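Local coordinates for uncharacterized protein (PDB 5AZ0) that probably reduces the carbonyl groups of aldehydes or ketones with a nicotinamide cofactor, as an aldo-keto reductase of the silkworm, at residues A[200-205]-A[264-269]; A[208-213]-A[268-273]; A[227-232]-A[257-262]. All coordinates share one frame; numbering follows the deposited sequence.

All three contacts gather on helix 259-269 of the aldo-keto reductase barrel, the helix that follows helix 246-255 and leads into strand 273-274. Contact 3 meets its first turn, contact 1 its last turns and contact 2 its C-terminal end. The opposing segments come in the order 200-205, 208-213 and 227-232, drawn from the loop after strand 195-199, helix 207-215 and the loop after strand 219-223. Contacts 1 and 2 have centres about 9 Å apart and are bridged from Arg270 NH1 to Ser205 O. Contact 3 lies about 11 Å from contact 1 and 19 Å from contact 2, centre to centre. Together they set one barrel helix against segments that follow strands 195-199 and 219-223.

Contact 1: A[200-205]-A[264-269]; sequences VNLNLS and LGYLYQ
Val200 and Leu202 pack against Leu267 and Tyr266, fitting the loop that leaves strand 195-199 to the last turns of helix 259-269 in a TIM barrel. The inner part of the contact is largely apolar and buried. Here the side chains of Val200 and Leu267 run alongside one another, head to tail, with Val200 CG1 3.9 Å from Leu267 CD2. The other methyl of that leucine, CD1, lies 4.0 Å from Val200 O, and Leu267 also touches Ser274 of the next strand.

Toward the outside the contact becomes more open. Tyr266 is partly exposed, and an ethanediol, probably from the crystallisation liquor, lies about 4 Å from its side chain. With CG anti to the backbone N (chi1 175°), its ring reaches toward the loop and meets Leu202 obliquely. Leu202 CD2 comes within 3.5 Å of Tyr266 CD2, and Leu303 of helix 297-304 touches both residues.

The turn that presents Leu202 is held from within by Asn201, whose CB points away from the helix. Its amide also donates through ND2 to Glu199 and Ser224, tying the loop to its surroundings. On the other branch, Asn201 OD1 accepts from Leu204 N at 3.0 Å in an Asx motif, with the donor lying above the carbonyl plane.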
loop_
_atom_site.group_PDB
_atom_site.type_symbol
_atom_site.label_atom_id
_atom_site.label_comp_id
_atom_site.label_asym_id
_atom_site.label_seq_id
_atom_site.Cartn_x
_atom_site.Cartn_y
_atom_site.Cartn_z
ATOM N N VAL A 200 5.045 6.879 -1.802
ATOM C CA VAL A 200 5.916 7.824 -1.107
ATOM C C VAL A 200 7.269 7.169 -0.976
ATOM O O VAL A 200 7.390 5.990 -0.620
ATOM C CB VAL A 200 5.447 8.195 0.287
ATOM C CG1 VAL A 200 6.069 9.552 0.719
ATOM C CG2 VAL A 200 3.932 8.316 0.338
ATOM N N ASN A 201 8.293 7.940 -1.288
ATOM C CA ASN A 201 9.726 7.529 -1.216
ATOM C C ASN A 201 10.644 8.811 -1.205
ATOM O O ASN A 201 10.159 9.940 -1.006
ATOM C CB ASN A 201 10.042 6.526 -2.342
ATOM C CG ASN A 201 9.641 7.060 -3.701
ATOM O OD1 ASN A 201 10.168 8.113 -4.146
ATOM N ND2 ASN A 201 8.772 6.327 -4.411
ATOM N N LEU A 202 11.965 8.636 -1.240
ATOM C CA LEU A 202 12.857 9.781 -1.056
ATOM C C LEU A 202 12.801 10.811 -2.242
ATOM O O LEU A 202 12.987 11.978 -2.012
ATOM C CB LEU A 202 14.254 9.312 -0.726
ATOM C CG LEU A 202 14.364 8.648 0.620
ATOM C CD1 LEU A 202 15.682 7.915 0.683
ATOM C CD2 LEU A 202 14.234 9.649 1.775
ATOM N N ASN A 203 12.478 10.350 -3.442
ATOM C CA ASN A 203 12.321 11.172 -4.608
ATOM C C ASN A 203 10.933 11.727 -4.815
ATOM O O ASN A 203 10.812 12.731 -5.548
ATOM C CB ASN A 203 12.699 10.399 -5.880
ATOM C CG ASN A 203 14.159 9.945 -5.876
ATOM O OD1 ASN A 203 14.485 8.864 -6.311
ATOM N ND2 ASN A 203 15.030 10.771 -5.338
ATOM N N LEU A 204 9.891 11.056 -4.242
ATOM C CA LEU A 204 8.517 11.510 -4.327
ATOM C C LEU A 204 7.929 11.676 -2.939
ATOM O O LEU A 204 7.211 10.797 -2.415
ATOM C CB LEU A 204 7.696 10.541 -5.130
ATOM C CG LEU A 204 6.299 11.000 -5.578
ATOM C CD1 LEU A 204 6.422 11.953 -6.760
ATOM C CD2 LEU A 204 5.403 9.803 -5.992
ATOM N N SER A 205 8.204 12.802 -2.326
ATOM C CA SER A 205 7.768 13.014 -0.947
ATOM C C SER A 205 6.273 13.208 -0.770
ATOM O O SER A 205 5.806 13.046 0.342
ATOM C CB SER A 205 8.444 14.272 -0.355
ATOM O OG SER A 205 7.835 15.453 -0.914
ATOM N N LEU A 264 13.285 3.659 5.397
ATOM C CA LEU A 264 12.038 3.318 6.109
ATOM C C LEU A 264 11.844 4.089 7.376
ATOM O O LEU A 264 10.709 4.469 7.748
ATOM C CB LEU A 264 11.885 1.807 6.398
ATOM C CG LEU A 264 11.814 0.951 5.155
ATOM C CD1 LEU A 264 11.512 -0.537 5.519
ATOM C CD2 LEU A 264 10.832 1.468 4.127
ATOM N N GLY A 265 12.925 4.294 8.102
ATOM C CA GLY A 265 12.812 5.043 9.323
ATOM C C GLY A 265 12.431 6.511 9.130
ATOM O O GLY A 265 11.740 7.098 9.956
ATOM N N TYR A 266 12.878 7.079 8.028
ATOM C CA TYR A 266 12.541 8.445 7.636
ATOM C C TYR A 266 10.990 8.557 7.416
ATOM O O TYR A 266 10.286 9.396 8.060
ATOM C CB TYR A 266 13.336 8.780 6.386
ATOM C CG TYR A 266 12.973 10.133 5.838
ATOM C CD1 TYR A 266 13.212 11.310 6.588
ATOM C CD2 TYR A 266 12.343 10.253 4.603
ATOM C CE1 TYR A 266 12.853 12.558 6.102
ATOM C CE2 TYR A 266 12.008 11.520 4.075
ATOM C CZ TYR A 266 12.280 12.675 4.826
ATOM O OH TYR A 266 11.940 13.914 4.309
ATOM N N LEU A 267 10.457 7.612 6.629
ATOM C CA LEU A 267 8.982 7.541 6.378
ATOM C C LEU A 267 8.261 7.375 7.668
ATOM O O LEU A 267 7.237 8.077 7.941
ATOM C CB LEU A 267 8.577 6.440 5.370
ATOM C CG LEU A 267 9.143 6.683 3.971
ATOM C CD1 LEU A 267 8.954 5.510 3.040
ATOM C CD2 LEU A 267 8.535 7.923 3.306
ATOM N N TYR A 268 8.801 6.509 8.529
ATOM C CA TYR A 268 8.151 6.275 9.806
ATOM C C TYR A 268 8.103 7.547 10.583
ATOM O O TYR A 268 7.114 7.856 11.251
ATOM C CB TYR A 268 8.906 5.208 10.601
ATOM C CG TYR A 268 8.495 5.135 12.015
ATOM C CD1 TYR A 268 7.251 4.718 12.355
ATOM C CD2 TYR A 268 9.359 5.516 13.033
ATOM C CE1 TYR A 268 6.833 4.662 13.673
ATOM C CE2 TYR A 268 8.956 5.455 14.383
ATOM C CZ TYR A 268 7.673 5.027 14.704
ATOM O OH TYR A 268 7.223 4.997 16.056
ATOM N N GLN A 269 9.225 8.262 10.545
ATOM C CA GLN A 269 9.359 9.510 11.250
ATOM C C GLN A 269 8.491 10.652 10.646
ATOM O O GLN A 269 8.138 11.532 11.369
ATOM C CB GLN A 269 10.829 9.962 11.270
ATOM C CG GLN A 269 11.093 11.008 12.366
ATOM C CD GLN A 269 12.588 11.224 12.665
ATOM O OE1 GLN A 269 13.334 10.274 12.921
ATOM N NE2 GLN A 269 13.011 12.477 12.619
#

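Contact 2: A[208-213]-A[268-273]; sequences DLVDYC and YQRGIV. With ACT (acetate ion), chain J.
Val210, on helix 207-215, meets Arg270 and Ile272 where helix 259-269 of the TIM barrel ends and the chain turns toward strand 273-274. The turn is a Schellman motif: Gly271 has a positive phi of 74°, a conformation that favours glycine, Gly271 N bonds back to Tyr268 O at 2.9 Å, and Ile272 N probably bonds to Leu267 O at 3.0 Å.

The packing contacts centre on Val210. Its two methyl groups straddle the end of Ile272, with Val210 CG1 4.0 Å from Ile272 CD1, and the two side chains run nearly perpendicular to each other. Arg270 NH2 lies over the branch of the valine, 3.7 Å from Val210 CB. The arginine chain, bent at chi3 (52°), folds its guanidinium back over Ile272, whose CD1 sits 3.7 Å from the plane, over the centre of the group. An alanine in place of Val210 would probably open a gap beside Ile272 CD1 and deprive the guanidinium of part of its apolar support.

The polar contacts lie around this patch. Arg270 NH1 donates to Ser205 O, fixing the guanidinium from the loop before helix 207-215. Asp211 OD1 and Arg270 NH2 are 5.3 Å apart, too far for a direct salt bridge, and a water joins them. It donates to Asp211 OD1 at 2.7 Å and, lying at the guanidinium edge and in its plane, accepts from Arg270 NH2.

An acetate, probably from the crystallisation liquor, sits at the N-terminal turn of helix 207-215, where the helix dipole is likely to favour an anion. Its atom O accepts from Asp208 N at 2.8 Å in a fairly straight bond, with an N-H...O angle of 163°.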
loop_
_atom_site.group_PDB
_atom_site.type_symbol
_atom_site.label_atom_id
_atom_site.label_comp_id
_atom_site.label_asym_id
_atom_site.label_seq_id
_atom_site.Cartn_x
_atom_site.Cartn_y
_atom_site.Cartn_z
ATOM N N ASP A 208 2.649 17.983 0.076
ATOM C CA ASP A 208 1.338 18.658 0.218
ATOM C C ASP A 208 0.232 17.621 0.433
ATOM O O ASP A 208 -0.652 17.830 1.245
ATOM C CB ASP A 208 0.973 19.513 -1.029
ATOM C CG ASP A 208 1.820 20.804 -1.141
ATOM O OD1 ASP A 208 2.561 21.121 -0.226
ATOM O OD2 ASP A 208 1.789 21.450 -2.201
ATOM N N LEU A 209 0.257 16.551 -0.365
ATOM C CA LEU A 209 -0.776 15.481 -0.215
ATOM C C LEU A 209 -0.702 14.815 1.202
ATOM O O LEU A 209 -1.694 14.753 1.912
ATOM C CB LEU A 209 -0.675 14.484 -1.361
ATOM C CG LEU A 209 -1.664 13.266 -1.388
ATOM C CD1 LEU A 209 -3.089 13.729 -1.251
ATOM C CD2 LEU A 209 -1.381 12.413 -2.649
ATOM N N VAL A 210 0.501 14.557 1.674
ATOM C CA VAL A 210 0.666 13.970 3.011
ATOM C C VAL A 210 0.157 14.916 4.084
ATOM O O VAL A 210 -0.574 14.513 4.971
ATOM C CB VAL A 210 2.130 13.572 3.238
ATOM C CG1 VAL A 210 2.427 13.201 4.698
ATOM C CG2 VAL A 210 2.500 12.423 2.319
ATOM N N ASP A 211 0.524 16.192 3.987
ATOM C CA ASP A 211 0.121 17.173 4.965
ATOM C C ASP A 211 -1.369 17.322 4.962
ATOM O O ASP A 211 -1.980 17.405 5.997
ATOM C CB ASP A 211 0.792 18.568 4.679
ATOM C CG ASP A 211 2.298 18.589 4.976
ATOM O OD1 ASP A 211 2.858 17.665 5.630
ATOM O OD2 ASP A 211 2.953 19.518 4.505
ATOM N N TYR A 212 -1.950 17.377 3.782
ATOM C CA TYR A 212 -3.414 17.490 3.703
ATOM C C TYR A 212 -4.110 16.275 4.380
ATOM O O TYR A 212 -5.094 16.403 5.166
ATOM C CB TYR A 212 -3.881 17.610 2.225
ATOM C CG TYR A 212 -5.384 17.788 2.148
ATOM C CD1 TYR A 212 -5.985 19.024 2.474
ATOM C CD2 TYR A 212 -6.208 16.751 1.841
ATOM C CE1 TYR A 212 -7.365 19.179 2.440
ATOM C CE2 TYR A 212 -7.587 16.878 1.847
ATOM C CZ TYR A 212 -8.160 18.079 2.140
ATOM O OH TYR A 212 -9.537 18.155 2.121
ATOM N N CYS A 213 -3.625 15.092 4.062
ATOM C CA CYS A 213 -4.214 13.840 4.698
ATOM C C CYS A 213 -4.103 13.866 6.203
ATOM O O CYS A 213 -5.098 13.680 6.914
ATOM C CB CYS A 213 -3.589 12.565 4.080
ATOM S SG CYS A 213 -4.125 12.262 2.318
ATOM N N TYR A 268 8.801 6.509 8.529
ATOM C CA TYR A 268 8.151 6.275 9.806
ATOM C C TYR A 268 8.103 7.547 10.583
ATOM O O TYR A 268 7.114 7.856 11.251
ATOM C CB TYR A 268 8.906 5.208 10.601
ATOM C CG TYR A 268 8.495 5.135 12.015
ATOM C CD1 TYR A 268 7.251 4.718 12.355
ATOM C CD2 TYR A 268 9.359 5.516 13.033
ATOM C CE1 TYR A 268 6.833 4.662 13.673
ATOM C CE2 TYR A 268 8.956 5.455 14.383
ATOM C CZ TYR A 268 7.673 5.027 14.704
ATOM O OH TYR A 268 7.223 4.997 16.056
ATOM N N GLN A 269 9.225 8.262 10.545
ATOM C CA GLN A 269 9.359 9.510 11.250
ATOM C C GLN A 269 8.491 10.652 10.646
ATOM O O GLN A 269 8.138 11.532 11.369
ATOM C CB GLN A 269 10.829 9.962 11.270
ATOM C CG GLN A 269 11.093 11.008 12.366
ATOM C CD GLN A 269 12.588 11.224 12.665
ATOM O OE1 GLN A 269 13.334 10.274 12.921
ATOM N NE2 GLN A 269 13.011 12.477 12.619
ATOM N N ARG A 270 8.145 10.587 9.355
ATOM C CA ARG A 270 7.063 11.412 8.788
ATOM C C ARG A 270 5.653 10.998 9.219
ATOM O O ARG A 270 4.676 11.667 8.835
ATOM C CB ARG A 270 7.137 11.462 7.272
ATOM C CG ARG A 270 8.485 11.881 6.703
ATOM C CD ARG A 270 8.409 12.096 5.176
ATOM N NE ARG A 270 7.316 13.012 4.790
ATOM C CZ ARG A 270 6.794 13.059 3.568
ATOM N NH1 ARG A 270 7.240 12.267 2.602
ATOM N NH2 ARG A 270 5.775 13.859 3.322
ATOM N N GLY A 271 5.515 9.951 10.043
ATOM C CA GLY A 271 4.189 9.423 10.403
ATOM C C GLY A 271 3.499 8.638 9.274
ATOM O O GLY A 271 2.281 8.525 9.242
ATOM N N ILE A 272 4.288 8.078 8.377
ATOM C CA ILE A 272 3.801 7.355 7.227
ATOM C C ILE A 272 4.053 5.846 7.434
ATOM O O ILE A 272 5.154 5.470 7.825
ATOM C CB ILE A 272 4.544 7.841 5.961
ATOM C CG1 ILE A 272 4.147 9.300 5.720
ATOM C CG2 ILE A 272 4.161 7.005 4.769
ATOM C CD1 ILE A 272 4.863 10.003 4.559
ATOM N N VAL A 273 3.005 5.028 7.154
ATOM C CA VAL A 273 3.038 3.590 7.207
ATOM C C VAL A 273 3.737 3.164 5.928
ATOM O O VAL A 273 3.433 3.700 4.901
ATOM C CB VAL A 273 1.592 2.988 7.247
ATOM C CG1 VAL A 273 1.637 1.473 7.120
ATOM C CG2 VAL A 273 0.791 3.461 8.486
HETATM C C ACT J . 4.828 17.855 -2.861
HETATM O O ACT J . 4.043 18.596 -2.267
HETATM O OXT ACT J . 4.332 16.965 -3.539
HETATM C CH3 ACT J . 6.335 17.925 -2.741
HETATM O O HOH W 1 4.850 16.073 4.806
#

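Contact 3: A[227-232]-A[257-262]; sequences GTMVPS and KTVTQV
Met229, with phi and psi near helical values (-69° and -42°) in an otherwise irregular loop, faces Val259 and Thr260 in the first turn of helix 259-269. The methionine side chain makes the close contacts. Its CG is anti to the backbone N (chi1 -176°) and the chain continues extended before bending at the thioether, which brings sulfur and methyl together onto the helix. Met229 SD lies 3.7 Å from Val259 CG1, and the terminal methyl, Met229 CE, is just as near that same valine methyl. Thr260 lends its own methyl to the surface: Thr260 CG2 is 4.0 Å from Met229 CE. No hydrogen bond crosses between the segments, and the contact is a small apolar patch in which a single long side chain lies against two neighbouring helix residues.

The helix end that receives it is fixed by a capping box. Gln261 OE1 accepts from Thr258 N at 2.8 Å, with the donor tilted slightly from the carbonyl plane. In return, Thr258 OG1 accepts a weak bond of 3.3 Å from Gln261 N. Both side chains are tied further to Glu286: Thr258 OG1 bonds to its carboxylate, and Gln261 NE2 to its backbone O.

The segment 227-232 follows strand 219-223 and probably corresponds to loop B of aldo-keto reductases, which in relatives helps shape the cofactor and substrate site. Its end is poorly ordered at Pro231 and Ser232, consistent with mobility. Helix 246-255 flanks the same helix start, with Met248 and Leu249 against Val259, while Phe226, just after strand 219-223, touches Thr260, so the contact joins that strand's outgoing loop to the start of helix 259-269, beside helix 246-255.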
loop_
_atom_site.group_PDB
_atom_site.type_symbol
_atom_site.label_atom_id
_atom_site.label_comp_id
_atom_site.label_asym_id
_atom_site.label_seq_id
_atom_site.Cartn_x
_atom_site.Cartn_y
_atom_site.Cartn_z
ATOM N N GLY A 227 11.320 3.639 -3.865
ATOM C CA GLY A 227 11.297 4.200 -5.186
ATOM C C GLY A 227 12.198 3.394 -6.101
ATOM O O GLY A 227 12.063 2.172 -6.180
ATOM N N THR A 228 13.135 4.061 -6.777
ATOM C CA THR A 228 14.069 3.356 -7.704
ATOM C C THR A 228 15.421 3.086 -7.035
ATOM O O THR A 228 16.383 2.783 -7.688
ATOM C CB THR A 228 14.270 4.157 -9.024
ATOM O OG1 THR A 228 14.693 5.502 -8.728
ATOM C CG2 THR A 228 12.955 4.186 -9.875
ATOM N N MET A 229 15.505 3.164 -5.719
ATOM C CA MET A 229 16.786 3.003 -5.057
ATOM C C MET A 229 17.294 1.589 -5.147
ATOM O O MET A 229 18.495 1.364 -5.328
ATOM C CB MET A 229 16.702 3.386 -3.601
ATOM C CG MET A 229 18.047 3.305 -2.942
ATOM S SD MET A 229 17.970 4.019 -1.327
ATOM C CE MET A 229 17.153 2.706 -0.425
ATOM N N VAL A 230 16.380 0.654 -4.957
ATOM C CA VAL A 230 16.676 -0.778 -5.100
ATOM C C VAL A 230 16.798 -1.248 -6.579
ATOM O O VAL A 230 15.941 -0.900 -7.405
ATOM C CB VAL A 230 15.624 -1.642 -4.333
ATOM C CG1 VAL A 230 15.740 -1.398 -2.826
ATOM C CG2 VAL A 230 14.176 -1.426 -4.840
ATOM N N PRO A 231 17.841 -2.059 -6.913
ATOM C CA PRO A 231 18.039 -2.606 -8.287
ATOM C C PRO A 231 16.783 -2.991 -9.151
ATOM O O PRO A 231 16.710 -2.592 -10.326
ATOM C CB PRO A 231 18.957 -3.817 -8.038
ATOM C CG PRO A 231 19.794 -3.414 -6.859
ATOM C CD PRO A 231 18.998 -2.401 -6.051
ATOM N N SER A 232 15.816 -3.728 -8.597
ATOM C CA SER A 232 14.554 -3.989 -9.322
ATOM C C SER A 232 13.789 -2.699 -9.661
ATOM O O SER A 232 13.618 -2.367 -10.830
ATOM C CB SER A 232 13.645 -4.907 -8.505
ATOM O OG SER A 232 13.335 -4.319 -7.254
ATOM N N LYS A 257 22.734 1.683 10.907
ATOM C CA LYS A 257 21.643 1.151 10.124
ATOM C C LYS A 257 22.060 1.068 8.711
ATOM O O LYS A 257 22.897 1.830 8.262
ATOM C CB LYS A 257 20.415 2.101 10.208
ATOM C CG LYS A 257 19.747 2.218 11.571
ATOM C CD LYS A 257 19.151 0.879 12.075
ATOM C CE LYS A 257 18.744 1.040 13.542
ATOM N NZ LYS A 257 17.822 0.032 14.116
ATOM N N THR A 258 21.388 0.223 7.963
ATOM C CA THR A 258 21.562 0.204 6.535
ATOM C C THR A 258 20.799 1.357 5.794
ATOM O O THR A 258 20.034 2.140 6.378
ATOM C CB THR A 258 21.112 -1.147 5.974
ATOM O OG1 THR A 258 19.672 -1.230 5.954
ATOM C CG2 THR A 258 21.709 -2.338 6.813
ATOM N N VAL A 259 21.019 1.407 4.494
ATOM C CA VAL A 259 20.503 2.455 3.660
ATOM C C VAL A 259 18.980 2.295 3.540
ATOM O O VAL A 259 18.257 3.275 3.626
ATOM C CB VAL A 259 21.223 2.493 2.306
ATOM C CG1 VAL A 259 20.450 3.273 1.262
ATOM C CG2 VAL A 259 22.603 3.119 2.474
ATOM N N THR A 260 18.516 1.065 3.379
ATOM C CA THR A 260 17.097 0.812 3.293
ATOM C C THR A 260 16.428 1.125 4.618
ATOM O O THR A 260 15.339 1.648 4.639
ATOM C CB THR A 260 16.798 -0.614 2.850
ATOM O OG1 THR A 260 17.442 -1.515 3.726
ATOM C CG2 THR A 260 17.251 -0.812 1.469
ATOM N N GLN A 261 17.099 0.872 5.719
ATOM C CA GLN A 261 16.535 1.185 6.997
ATOM C C GLN A 261 16.409 2.667 7.301
ATOM O O GLN A 261 15.526 3.060 8.103
ATOM C CB GLN A 261 17.339 0.552 8.134
ATOM C CG GLN A 261 17.309 -0.972 8.156
ATOM C CD GLN A 261 18.283 -1.585 9.176
ATOM O OE1 GLN A 261 19.394 -1.116 9.332
ATOM N NE2 GLN A 261 17.831 -2.596 9.914
ATOM N N VAL A 262 17.357 3.451 6.767
ATOM C CA VAL A 262 17.303 4.871 6.874
ATOM C C VAL A 262 16.052 5.362 6.155
ATOM O O VAL A 262 15.291 6.068 6.746
ATOM C CB VAL A 262 18.580 5.578 6.307
ATOM C CG1 VAL A 262 18.400 7.096 6.216
ATOM C CG2 VAL A 262 19.779 5.311 7.218
#